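Local coordinates for protein aldehyde dehydrogenase (Anabaena variabilis, PDB 4H7N) that probably oxidises aldehydes to carboxylic acids with NAD+ as hydride acceptor, at residues R11-G16 and L340-W345; E232-K236 and K359-T365; E243-L247 and F397-E403. All coordinates share one frame; numbering follows the deposited sequence.

Interaction 1: residues R11-G16 and L340-W345; sequences RNPRTG and LGGGWW
The turn of R14, T15 and G16 lies directly on the glycines G341, G342 and G343, and here the two segments come closest: the CA atoms of R14 and G343, like those of T15 and G342, are 4.6 Å apart. No direct hydrogen bond crosses between the segments. Backbone meets backbone instead, with CA-H...O contacts such as G342 CA to T15 O (3.3 Å) and G16 CA to G342 O (3.3 Å). With no side chain on G342 or G343, the carbonyl oxygens of P13, R14 and T15 lie right against their CA and N atoms. The glycines belong to a type I' beta turn, L340 to G343, which closes the hairpin of strands 338-340 and 343-345; W345 NE1 reaches back to L340 O, which also accepts from G343 N. The facing loop, between strands 8-11 and 18-22, is shaped by N12, whose OD1 takes the backbone N-H of R14 (2.8 Å) in an Asx turn and that of T15.

Away from this tight middle, contact is sparser and runs through water. R11, with CG anti to its own N (chi1 171°) and an extended chain, brings NH2 to 3.5 Å from W344 CD1, the guanidinium and ring planes 24° apart. Its NH2 also gives to two waters at the guanidinium edge: one links P13 O and W344 N, the other G342 O. A third water donates to R14 O and L340 O. The R14 chain bends at its third torsion to bring NH1 to the edge of the W345 ring, 3.8 Å from CH2, while NH1 is hydrogen-bonded to A296 O and G79 O. W344 NE1 is held by E311 of helix 311-326.

Interaction 2: residues E232-K236 and K359-T365; sequences ELGGK and KVMTEET
L233, which follows E232, the predicted active-site glutamate at the end of strand 229-232, meets the 359-365 loop through water: its carbonyl oxygen and E364 OE1 each accept from the same molecule, which lies 2.6 Å from OE1. At G234 the chain passes beside the E364 carboxylate, with G234 CA 3.4 Å from E364 OE2. G235 then donates its N-H to E364 OE2 over 3.1 Å, nearly straight at 167°, but reaching the oxygen from above the carboxylate plane. E364 gets there on a chain extended beyond CG.

Segment 232-236 is the connection from strand 229-232 of one large sheet of the aldehyde dehydrogenase fold to strand 237-241 of the seven-stranded sheet, and the contact ties it to the loop before strand 369-375.

K236 makes the largest share of the contact. Bent at its second torsion (chi2 83°), its chain runs into the curl of the loop, and the buried NZ donates to E363 O (2.7 Å) and V360 O (2.8 Å), the latter from well above the carbonyl plane. NZ also makes a salt bridge to E270 of strand 269-275, which would be expected to offset its charge. T365 OG1 is close by but poorly angled for a bond with NZ, and is hydrogen-bonded to H320 ND1 instead.

Interaction 3: residues E243-L247 and F397-E403; sequences ESANL and FAGSEDE
S244 OG is gripped from two directions by the other segment. It accepts the backbone N-H of G399 (2.7 Å, 150° at the hydrogen) and gives its own proton to E403 OE1 at 2.6 Å, reaching that oxygen from above the carboxylate plane. OG occupies the crowded position between the backbone N and the carbonyl carbon (chi1 64°), which turns it onto both partners. E403 answers with an extended chain, CG anti to its backbone N, and its other oxygen, OE2, accepts from a water that in turn takes the N-H of S244. Both carboxylate oxygens are therefore tied to the same serine, one directly and one through water.

The segments are the turn from strand 237-241 into helix 247-259 and the turn from strand 393-397 into helix 401-408, neighbouring parallel strands of the seven-stranded sheet. Each helix starts with a side-chain cap: N246 OD1 takes the N-H of L249, and S400 OG that of E403.

Further along, the contact turns apolar. A245 CB rests 3.9 Å from F397 CB, while the F397 ring leads away to A250, A253 and I254 of helix 247-259. A second water bridges N246 N and A398 O. Since E403 lies in the first turn of its helix, the helix dipole would be expected to favour its ionised form, and the carboxylate then makes a strong acceptor for the serine proton.

How the interactions relate
Interaction 2 is the buried one, its centre about 14 Å from that of the chain, whereas interactions 1 and 3, centred about 24 and 29 Å from it, are partly open to solvent. Interactions 2 and 3 flank the same strand, 237-241: one involves the chain entering it, the other the chain leaving it, their centres about 26 Å apart. Interactions 1 and 2 share a neighbour instead, helix 311-326, which both touch. None of the three touch one another. Chemistry follows place: a charged amine is satisfied in the interior, a serine-carboxylate pair ties the surface turns of interaction 3, and interaction 1 relies on glycine backbones and bridging water.

Interaction 1: residues R11-G16 and L340-W345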
# COMPACT_ATOMS: atom_id res chain seq x y z
N ARG A 11 3.08 -26.97 23.21
CA ARG A 11 3.74 -26.86 24.50
C ARG A 11 3.09 -25.80 25.40
O ARG A 11 2.66 -24.73 24.95
CB ARG A 11 5.23 -26.59 24.23
CG ARG A 11 6.08 -26.22 25.42
CD ARG A 11 7.54 -26.15 25.02
NE ARG A 11 8.41 -25.78 26.12
CZ ARG A 11 8.50 -24.55 26.64
NH1 ARG A 11 7.78 -23.54 26.17
NH2 ARG A 11 9.32 -24.32 27.63
N ASN A 12 2.97 -26.14 26.66
CA ASN A 12 2.59 -25.22 27.71
C ASN A 12 3.85 -24.51 28.17
O ASN A 12 4.83 -25.15 28.57
CB ASN A 12 1.98 -26.02 28.85
CG ASN A 12 1.54 -25.17 30.02
OD1 ASN A 12 2.24 -24.32 30.52
ND2 ASN A 12 0.38 -25.51 30.53
N PRO A 13 3.85 -23.18 28.09
CA PRO A 13 5.05 -22.41 28.41
C PRO A 13 5.43 -22.38 29.90
O PRO A 13 6.57 -22.10 30.22
CB PRO A 13 4.69 -21.02 27.90
CG PRO A 13 3.23 -20.94 28.09
CD PRO A 13 2.75 -22.31 27.66
N ARG A 14 4.50 -22.66 30.80
CA ARG A 14 4.81 -22.73 32.23
C ARG A 14 5.40 -24.08 32.61
O ARG A 14 6.37 -24.16 33.37
CB ARG A 14 3.58 -22.47 33.10
CG ARG A 14 3.07 -21.06 33.00
CD ARG A 14 2.01 -20.70 34.05
NE ARG A 14 2.59 -20.82 35.34
CZ ARG A 14 3.22 -19.86 36.01
NH1 ARG A 14 3.29 -18.61 35.59
NH2 ARG A 14 3.77 -20.19 37.15
N THR A 15 4.81 -25.16 32.09
CA THR A 15 5.19 -26.50 32.48
C THR A 15 6.12 -27.20 31.52
O THR A 15 6.76 -28.15 31.90
CB THR A 15 3.98 -27.43 32.67
OG1 THR A 15 3.38 -27.74 31.41
CG2 THR A 15 2.96 -26.89 33.66
N GLY A 16 6.20 -26.75 30.28
CA GLY A 16 7.05 -27.41 29.34
C GLY A 16 6.46 -28.69 28.77
O GLY A 16 7.12 -29.35 27.96
N LEU A 340 12.56 -23.57 35.13
CA LEU A 340 11.92 -23.66 36.43
C LEU A 340 10.52 -24.23 36.23
O LEU A 340 9.71 -23.70 35.41
CB LEU A 340 11.85 -22.30 37.10
CG LEU A 340 13.15 -21.54 37.37
CD1 LEU A 340 12.80 -20.10 37.63
CD2 LEU A 340 13.93 -22.16 38.54
N GLY A 341 10.25 -25.33 36.93
CA GLY A 341 8.98 -26.06 36.79
C GLY A 341 8.72 -26.55 35.39
O GLY A 341 7.57 -26.81 35.01
N GLY A 342 9.77 -26.70 34.60
CA GLY A 342 9.66 -27.15 33.23
C GLY A 342 9.55 -26.03 32.21
O GLY A 342 9.62 -26.29 31.00
N GLY A 343 9.35 -24.81 32.67
CA GLY A 343 9.30 -23.63 31.79
C GLY A 343 10.63 -22.90 31.69
O GLY A 343 11.51 -23.11 32.50
N TRP A 344 10.77 -22.03 30.69
CA TRP A 344 11.96 -21.19 30.55
C TRP A 344 11.63 -19.78 31.03
O TRP A 344 10.57 -19.23 30.72
CB TRP A 344 12.41 -21.09 29.08
CG TRP A 344 13.05 -22.33 28.52
CD1 TRP A 344 12.56 -23.12 27.52
CD2 TRP A 344 14.30 -22.90 28.91
NE1 TRP A 344 13.41 -24.16 27.28
CE2 TRP A 344 14.49 -24.05 28.11
CE3 TRP A 344 15.28 -22.56 29.86
CZ2 TRP A 344 15.63 -24.87 28.22
CZ3 TRP A 344 16.40 -23.36 29.99
CH2 TRP A 344 16.57 -24.52 29.17
N TRP A 345 12.60 -19.19 31.71
CA TRP A 345 12.48 -17.90 32.36
C TRP A 345 13.76 -17.08 32.24
O TRP A 345 14.86 -17.63 32.11
CB TRP A 345 12.17 -18.09 33.85
CG TRP A 345 11.03 -18.98 34.13
CD1 TRP A 345 11.04 -20.34 34.14
CD2 TRP A 345 9.70 -18.58 34.46
NE1 TRP A 345 9.79 -20.83 34.45
CE2 TRP A 345 8.95 -19.77 34.65
CE3 TRP A 345 9.08 -17.34 34.62
CZ2 TRP A 345 7.62 -19.75 34.99
CZ3 TRP A 345 7.74 -17.33 34.98
CH2 TRP A 345 7.03 -18.54 35.15
O HOH W 1 8.72 -21.59 28.57
O HOH W 2 10.73 -26.43 28.79
O HOH W 3 6.93 -23.15 35.65

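Interaction 2: residues E232-K236 and K359-T365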
# COMPACT_ATOMS: atom_id res chain seq x y z
N GLU A 232 4.11 -6.10 9.52
CA GLU A 232 4.72 -5.48 10.71
C GLU A 232 5.70 -6.47 11.28
O GLU A 232 5.31 -7.56 11.72
CB GLU A 232 3.66 -5.06 11.70
CG GLU A 232 4.15 -3.98 12.66
CD GLU A 232 3.12 -2.88 12.92
OE1 GLU A 232 2.51 -2.31 11.97
OE2 GLU A 232 2.96 -2.58 14.11
N LEU A 233 6.99 -6.16 11.16
CA LEU A 233 8.05 -7.18 11.23
C LEU A 233 9.06 -7.00 12.36
O LEU A 233 10.17 -7.48 12.30
CB LEU A 233 8.82 -7.27 9.93
CG LEU A 233 8.00 -7.45 8.66
CD1 LEU A 233 8.91 -7.75 7.49
CD2 LEU A 233 6.96 -8.56 8.88
N GLY A 234 8.68 -6.32 13.41
CA GLY A 234 9.56 -6.29 14.55
C GLY A 234 10.38 -5.02 14.55
O GLY A 234 10.24 -4.13 13.68
N GLY A 235 11.16 -4.92 15.60
CA GLY A 235 11.82 -3.71 15.95
C GLY A 235 13.02 -3.96 16.85
O GLY A 235 13.18 -5.02 17.44
N LYS A 236 13.86 -2.94 16.92
CA LYS A 236 14.91 -2.85 17.91
C LYS A 236 14.84 -1.43 18.49
O LYS A 236 15.75 -0.58 18.32
CB LYS A 236 16.26 -3.16 17.26
CG LYS A 236 17.37 -3.44 18.23
CD LYS A 236 17.37 -4.87 18.71
CE LYS A 236 18.51 -5.14 19.71
NZ LYS A 236 18.22 -6.35 20.51
N LYS A 359 25.19 -8.98 19.38
CA LYS A 359 23.86 -9.30 18.90
C LYS A 359 22.78 -8.62 19.67
O LYS A 359 21.76 -8.21 19.10
CB LYS A 359 23.60 -10.79 19.04
CG LYS A 359 24.42 -11.65 18.10
CD LYS A 359 24.18 -13.09 18.49
CE LYS A 359 25.20 -14.04 17.90
NZ LYS A 359 24.64 -14.60 16.65
N VAL A 360 22.97 -8.53 20.97
CA VAL A 360 21.94 -7.94 21.83
C VAL A 360 21.65 -6.46 21.49
O VAL A 360 20.63 -5.92 21.87
CB VAL A 360 22.33 -8.13 23.32
CG1 VAL A 360 23.35 -7.10 23.76
CG2 VAL A 360 21.10 -8.10 24.20
N MSE A 361 22.58 -5.80 20.80
CA MSE A 361 22.40 -4.43 20.35
C MSE A 361 22.01 -4.28 18.89
O MSE A 361 21.76 -3.16 18.42
CB MSE A 361 23.66 -3.65 20.75
CG MSE A 361 23.52 -3.47 22.26
SE MSE A 361 24.47 -1.88 22.85
CE MSE A 361 22.88 -0.73 22.73
N THR A 362 21.93 -5.39 18.15
CA THR A 362 21.66 -5.29 16.74
C THR A 362 20.50 -6.19 16.29
O THR A 362 19.64 -5.71 15.59
CB THR A 362 22.88 -5.62 15.90
OG1 THR A 362 23.29 -6.94 16.18
CG2 THR A 362 24.00 -4.64 16.19
N GLU A 363 20.45 -7.46 16.69
CA GLU A 363 19.37 -8.36 16.28
C GLU A 363 18.26 -8.33 17.32
O GLU A 363 18.53 -8.15 18.49
CB GLU A 363 19.90 -9.78 16.10
CG GLU A 363 20.98 -9.87 15.01
CD GLU A 363 21.74 -11.19 14.99
OE1 GLU A 363 21.27 -12.19 15.56
OE2 GLU A 363 22.83 -11.22 14.38
N GLU A 364 17.01 -8.50 16.88
CA GLU A 364 15.87 -8.49 17.76
C GLU A 364 16.09 -9.55 18.85
O GLU A 364 16.40 -10.70 18.56
CB GLU A 364 14.54 -8.74 16.99
CG GLU A 364 13.26 -8.57 17.84
CD GLU A 364 11.96 -8.39 17.00
OE1 GLU A 364 11.80 -9.20 16.04
OE2 GLU A 364 11.11 -7.46 17.30
N THR A 365 15.93 -9.14 20.10
CA THR A 365 16.11 -10.04 21.25
C THR A 365 14.77 -10.63 21.73
O THR A 365 14.66 -11.83 22.01
CB THR A 365 16.84 -9.25 22.35
OG1 THR A 365 18.10 -8.79 21.84
CG2 THR A 365 17.13 -10.11 23.58
O HOH W 4 12.30 -9.35 13.46

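Interaction 3: residues E243-L247 and F397-E403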
# COMPACT_ATOMS: atom_id res chain seq x y z
N GLU A 243 20.82 14.61 28.93
CA GLU A 243 21.38 15.06 30.19
C GLU A 243 20.34 15.74 31.08
O GLU A 243 20.38 15.56 32.28
CB GLU A 243 22.50 16.05 29.84
CG GLU A 243 23.38 16.45 30.98
CD GLU A 243 24.66 17.08 30.44
OE1 GLU A 243 24.59 18.07 29.67
OE2 GLU A 243 25.75 16.54 30.74
N SER A 244 19.43 16.52 30.47
CA SER A 244 18.36 17.23 31.17
C SER A 244 17.15 16.36 31.60
O SER A 244 16.18 16.88 32.17
CB SER A 244 17.83 18.36 30.27
OG SER A 244 17.22 17.85 29.09
N ALA A 245 17.17 15.07 31.28
CA ALA A 245 15.97 14.23 31.50
C ALA A 245 15.54 14.12 32.95
O ALA A 245 16.36 14.26 33.83
CB ALA A 245 16.19 12.81 30.97
N ASN A 246 14.27 13.78 33.19
CA ASN A 246 13.79 13.42 34.52
C ASN A 246 14.10 11.93 34.70
O ASN A 246 13.39 11.09 34.13
CB ASN A 246 12.28 13.69 34.66
CG ASN A 246 11.72 13.29 36.03
OD1 ASN A 246 12.22 12.40 36.70
ND2 ASN A 246 10.63 13.95 36.42
N LEU A 247 15.16 11.62 35.45
CA LEU A 247 15.66 10.23 35.52
C LEU A 247 14.73 9.28 36.24
O LEU A 247 14.77 8.07 35.99
CB LEU A 247 17.03 10.18 36.20
CG LEU A 247 18.12 10.95 35.45
CD1 LEU A 247 19.42 10.87 36.26
CD2 LEU A 247 18.30 10.42 34.04
N PHE A 397 13.98 11.17 26.00
CA PHE A 397 13.72 11.81 27.27
C PHE A 397 14.61 13.01 27.41
O PHE A 397 15.84 12.95 27.20
CB PHE A 397 13.99 10.89 28.45
CG PHE A 397 13.11 9.70 28.52
CD1 PHE A 397 13.37 8.59 27.76
CD2 PHE A 397 12.00 9.69 29.37
CE1 PHE A 397 12.55 7.49 27.80
CE2 PHE A 397 11.18 8.58 29.45
CZ PHE A 397 11.47 7.48 28.66
N ALA A 398 14.00 14.12 27.78
CA ALA A 398 14.73 15.30 28.12
C ALA A 398 13.97 16.16 29.13
O ALA A 398 12.85 15.83 29.58
CB ALA A 398 15.05 16.09 26.86
N GLY A 399 14.60 17.29 29.44
CA GLY A 399 14.09 18.26 30.40
C GLY A 399 12.93 19.02 29.86
O GLY A 399 12.26 19.67 30.61
N SER A 400 12.67 18.96 28.56
CA SER A 400 11.54 19.66 28.00
C SER A 400 11.11 18.93 26.75
O SER A 400 11.91 18.24 26.15
CB SER A 400 11.92 21.11 27.64
OG SER A 400 12.74 21.11 26.46
N GLU A 401 9.85 19.09 26.35
CA GLU A 401 9.41 18.44 25.16
C GLU A 401 10.16 18.97 23.93
O GLU A 401 10.50 18.19 23.05
CB GLU A 401 7.88 18.49 25.00
CG GLU A 401 7.32 19.73 24.34
CD GLU A 401 5.80 19.70 24.14
OE1 GLU A 401 5.07 19.25 25.06
OE2 GLU A 401 5.34 20.19 23.08
N ASP A 402 10.42 20.27 23.85
CA ASP A 402 11.11 20.80 22.64
C ASP A 402 12.53 20.29 22.47
O ASP A 402 12.94 19.96 21.35
CB ASP A 402 11.03 22.33 22.55
CG ASP A 402 9.61 22.80 22.21
OD1 ASP A 402 8.84 22.05 21.54
OD2 ASP A 402 9.24 23.91 22.64
N GLU A 403 13.25 20.12 23.57
CA GLU A 403 14.57 19.47 23.47
C GLU A 403 14.52 18.01 22.94
O GLU A 403 15.28 17.62 22.04
CB GLU A 403 15.29 19.55 24.81
CG GLU A 403 16.75 19.19 24.68
CD GLU A 403 17.47 19.13 26.01
OE1 GLU A 403 16.89 19.41 27.09
OE2 GLU A 403 18.67 18.81 25.93
O HOH W 5 20.16 17.74 27.87
O HOH W 6 12.65 13.39 30.97